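Local coordinates for uncharacterized protein conserved in bacteria (Streptococcus suis, PDB 4FZ4), which probably binds glycosaminoglycans, as part of a surface antigen that mediates attachment of the pathogen to host cells, at residues E83-Q88 with E133-M138. Residues are numbered along the deposited sequence; the frame is centred on the assembly and turned at random.
Sequences ENYIRQ and EASEAM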
ATOM      1  N   GLU A  83       2.623   0.099  -1.049  1.00 30.17           N
ATOM      2  CA  GLU A  83       3.987  -0.261  -0.677  1.00 22.13           C
ATOM      3  C   GLU A  83       4.186  -1.739  -0.991  1.00 26.96           C
ATOM      4  O   GLU A  83       5.257  -2.165  -1.422  1.00 33.83           O
ATOM      5  CB  GLU A  83       4.187  -0.009   0.820  1.00 22.16           C
ATOM      6  CG  GLU A  83       5.408  -0.668   1.417  1.00 27.90           C
ATOM      7  CD  GLU A  83       6.723  -0.106   0.892  1.00 34.27           C
ATOM      8  OE1 GLU A  83       6.698   0.739  -0.033  1.00 36.90           O
ATOM      9  OE2 GLU A  83       7.788  -0.517   1.408  1.00 43.06           O
ATOM     10  N   ASN A  84       3.136  -2.522  -0.778  1.00 24.72           N
ATOM     11  CA  ASN A  84       3.184  -3.959  -1.020  1.00 16.41           C
ATOM     12  C   ASN A  84       3.312  -4.245  -2.523  1.00 27.06           C
ATOM     13  O   ASN A  84       4.202  -4.977  -2.950  1.00 25.36           O
ATOM     14  CB  ASN A  84       1.908  -4.604  -0.459  1.00 20.18           C
ATOM     15  CG  ASN A  84       2.007  -6.109  -0.369  1.00 27.66           C
ATOM     16  OD1 ASN A  84       2.503  -6.762  -1.282  1.00 32.46           O
ATOM     17  ND2 ASN A  84       1.530  -6.670   0.738  1.00 27.21           N
ATOM     18  N   TYR A  85       2.397  -3.689  -3.318  1.00 18.59           N
ATOM     19  CA  TYR A  85       2.449  -3.854  -4.765  1.00 24.76           C
ATOM     20  C   TYR A  85       3.818  -3.469  -5.306  1.00 26.68           C
ATOM     21  O   TYR A  85       4.409  -4.201  -6.099  1.00 32.67           O
ATOM     22  CB  TYR A  85       1.403  -2.971  -5.447  1.00 28.81           C
ATOM     23  CG  TYR A  85      -0.022  -3.414  -5.230  1.00 30.67           C
ATOM     24  CD1 TYR A  85      -0.306  -4.687  -4.722  1.00 29.52           C
ATOM     25  CD2 TYR A  85      -1.094  -2.590  -5.595  1.00 20.67           C
ATOM     26  CE1 TYR A  85      -1.603  -5.134  -4.588  1.00 23.90           C
ATOM     27  CE2 TYR A  85      -2.409  -3.035  -5.467  1.00 30.37           C
ATOM     28  CZ  TYR A  85      -2.652  -4.313  -4.964  1.00 32.31           C
ATOM     29  OH  TYR A  85      -3.940  -4.799  -4.884  1.00 37.43           O
ATOM     30  N   ILE A  86       4.328  -2.321  -4.876  1.00 25.99           N
ATOM     31  CA  ILE A  86       5.618  -1.878  -5.372  1.00 23.95           C
ATOM     32  C   ILE A  86       6.770  -2.798  -4.949  1.00 33.27           C
ATOM     33  O   ILE A  86       7.680  -3.056  -5.746  1.00 34.57           O
ATOM     34  CB  ILE A  86       5.891  -0.409  -4.975  1.00 24.88           C
ATOM     35  CG1 ILE A  86       4.854   0.489  -5.662  1.00 19.25           C
ATOM     36  CG2 ILE A  86       7.285   0.026  -5.454  1.00 22.08           C
ATOM     37  CD1 ILE A  86       4.999   1.962  -5.335  1.00 27.95           C
ATOM     38  N   ARG A  87       6.735  -3.303  -3.715  1.00 28.35           N
ATOM     39  CA  ARG A  87       7.777  -4.219  -3.282  1.00 23.01           C
ATOM     40  C   ARG A  87       7.757  -5.448  -4.173  1.00 27.01           C
ATOM     41  O   ARG A  87       8.809  -5.990  -4.497  1.00 37.39           O
ATOM     42  CB  ARG A  87       7.585  -4.656  -1.826  1.00 27.68           C
ATOM     43  CG  ARG A  87       8.150  -3.666  -0.812  1.00 32.48           C
ATOM     44  CD  ARG A  87       8.136  -4.224   0.601  1.00 29.58           C
ATOM     45  NE  ARG A  87       8.098  -3.145   1.581  1.00 35.65           N
ATOM     46  CZ  ARG A  87       8.157  -3.315   2.897  1.00 38.01           C
ATOM     47  NH1 ARG A  87       8.265  -4.535   3.409  1.00 34.96           N
ATOM     48  NH2 ARG A  87       8.085  -2.263   3.702  1.00 37.74           N
ATOM     49  N   GLN A  88       6.562  -5.882  -4.577  1.00 26.06           N
ATOM     50  CA  GLN A  88       6.434  -7.065  -5.436  1.00 27.87           C
ATOM     51  C   GLN A  88       6.986  -6.834  -6.840  1.00 26.47           C
ATOM     52  O   GLN A  88       7.734  -7.653  -7.356  1.00 36.91           O
ATOM     53  CB  GLN A  88       4.970  -7.513  -5.524  1.00 25.53           C
ATOM     54  CG  GLN A  88       4.415  -8.138  -4.226  1.00 15.58           C
ATOM     55  CD  GLN A  88       2.925  -8.460  -4.341  1.00 20.78           C
ATOM     56  OE1 GLN A  88       2.515  -9.266  -5.176  1.00 33.55           O
ATOM     57  NE2 GLN A  88       2.111  -7.818  -3.513  1.00 23.87           N
ATOM     58  N   GLU A 133      -7.290   1.039 -10.626  1.00 24.23           N
ATOM     59  CA  GLU A 133      -6.095   1.191 -11.437  1.00 33.16           C
ATOM     60  C   GLU A 133      -4.895   0.372 -10.949  1.00 33.67           C
ATOM     61  O   GLU A 133      -4.351  -0.434 -11.693  1.00 34.36           O
ATOM     62  CB  GLU A 133      -5.705   2.662 -11.553  1.00 31.58           C
ATOM     63  CG  GLU A 133      -4.588   2.867 -12.570  1.00 33.18           C
ATOM     64  CD  GLU A 133      -4.149   4.303 -12.707  1.00 30.37           C
ATOM     65  OE1 GLU A 133      -3.205   4.544 -13.486  1.00 35.66           O
ATOM     66  OE2 GLU A 133      -4.734   5.183 -12.041  1.00 34.46           O
ATOM     67  N   ALA A 134      -4.484   0.570  -9.704  1.00 29.08           N
ATOM     68  CA  ALA A 134      -3.341  -0.163  -9.172  1.00 24.15           C
ATOM     69  C   ALA A 134      -3.526  -1.693  -9.136  1.00 30.44           C
ATOM     70  O   ALA A 134      -2.645  -2.432  -9.585  1.00 28.50           O
ATOM     71  CB  ALA A 134      -3.001   0.354  -7.782  1.00 29.00           C
ATOM     72  N   SER A 135      -4.656  -2.169  -8.616  1.00 25.69           N
ATOM     73  CA  SER A 135      -4.879  -3.610  -8.533  1.00 32.25           C
ATOM     74  C   SER A 135      -4.982  -4.258  -9.899  1.00 30.38           C
ATOM     75  O   SER A 135      -4.517  -5.385 -10.094  1.00 37.84           O
ATOM     76  CB  SER A 135      -6.133  -3.922  -7.714  1.00 30.71           C
ATOM     77  OG  SER A 135      -5.941  -3.523  -6.370  1.00 31.85           O
ATOM     78  N   GLU A 136      -5.593  -3.544 -10.839  1.00 24.79           N
ATOM     79  CA  GLU A 136      -5.734  -4.044 -12.198  1.00 25.03           C
ATOM     80  C   GLU A 136      -4.350  -4.297 -12.787  1.00 32.36           C
ATOM     81  O   GLU A 136      -4.058  -5.389 -13.261  1.00 43.04           O
ATOM     82  CB  GLU A 136      -6.456  -3.017 -13.079  1.00 44.97           C
ATOM     83  CG  GLU A 136      -7.801  -2.538 -12.554  1.00 62.09           C
ATOM     84  CD  GLU A 136      -8.936  -3.468 -12.902  1.00 74.39           C
ATOM     85  OE1 GLU A 136      -8.713  -4.695 -12.908  1.00 74.37           O
ATOM     86  OE2 GLU A 136     -10.054  -2.967 -13.155  1.00 85.49           O
ATOM     87  N   ALA A 137      -3.500  -3.275 -12.748  1.00 29.54           N
ATOM     88  CA  ALA A 137      -2.154  -3.372 -13.303  1.00 22.50           C
ATOM     89  C   ALA A 137      -1.337  -4.457 -12.612  1.00 25.49           C
ATOM     90  O   ALA A 137      -0.504  -5.115 -13.238  1.00 31.06           O
ATOM     91  CB  ALA A 137      -1.453  -2.026 -13.194  1.00 28.38           C
ATOM     92  N   MET A 138      -1.578  -4.641 -11.321  1.00 20.48           N
ATOM     93  CA  MET A 138      -0.870  -5.654 -10.560  1.00 22.50           C
ATOM     94  C   MET A 138      -1.278  -7.028 -11.099  1.00 30.74           C
ATOM     95  O   MET A 138      -0.448  -7.929 -11.248  1.00 32.97           O
ATOM     96  CB  MET A 138      -1.241  -5.537  -9.086  1.00 31.40           C
ATOM     97  CG  MET A 138      -0.195  -6.088  -8.151  1.00 41.48           C
ATOM     98  SD  MET A 138       1.394  -5.279  -8.400  1.00 38.35           S
ATOM     99  CE  MET A 138       2.463  -6.576  -7.894  1.00 32.32           C
TER
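Y85 turns CG opposite its own carbonyl carbon (chi1 -70°), while M138 sets CG anti to its backbone N (chi1 -155°) and then bends at chi2, and between them these torsions lay the thioether chain against the phenol ring. M138 CG sits over one face, 4.0 Å from the ring centroid in a CH-pi contact and shifted toward the CD1 rim. Its SD lies obliquely, 4.5 Å from the same centroid, making a Met-aromatic contact, and also packs against Y85 CB. A flexible, polarisable methionine suits this place because it can bend across one face of a flat ring and still reach the opposite helix: its methyl CE meets Q88 CB at 3.6 Å and lies near the amide end as well, the two chains crossing at about a right angle. A134, with just a methyl group, lets the ring come near helix 123-152, CB standing 4.1 Å from Y85 CD2. Tyrosine is long enough to span segment axes 11.1 Å apart and still end in a polar atom: OH donates to S135 OG at 2.8 Å, with OG near the ring plane. As acceptor there, OG can give its own proton to V130 O, five residues earlier, which helps fix its position. The two segments, on helices 66-95 and 123-152, run in roughly the same direction, 25° apart; L110 of helix 100-110 touches A134 and M138, while E83 and R87 pack against helices 3-23 and 36-55.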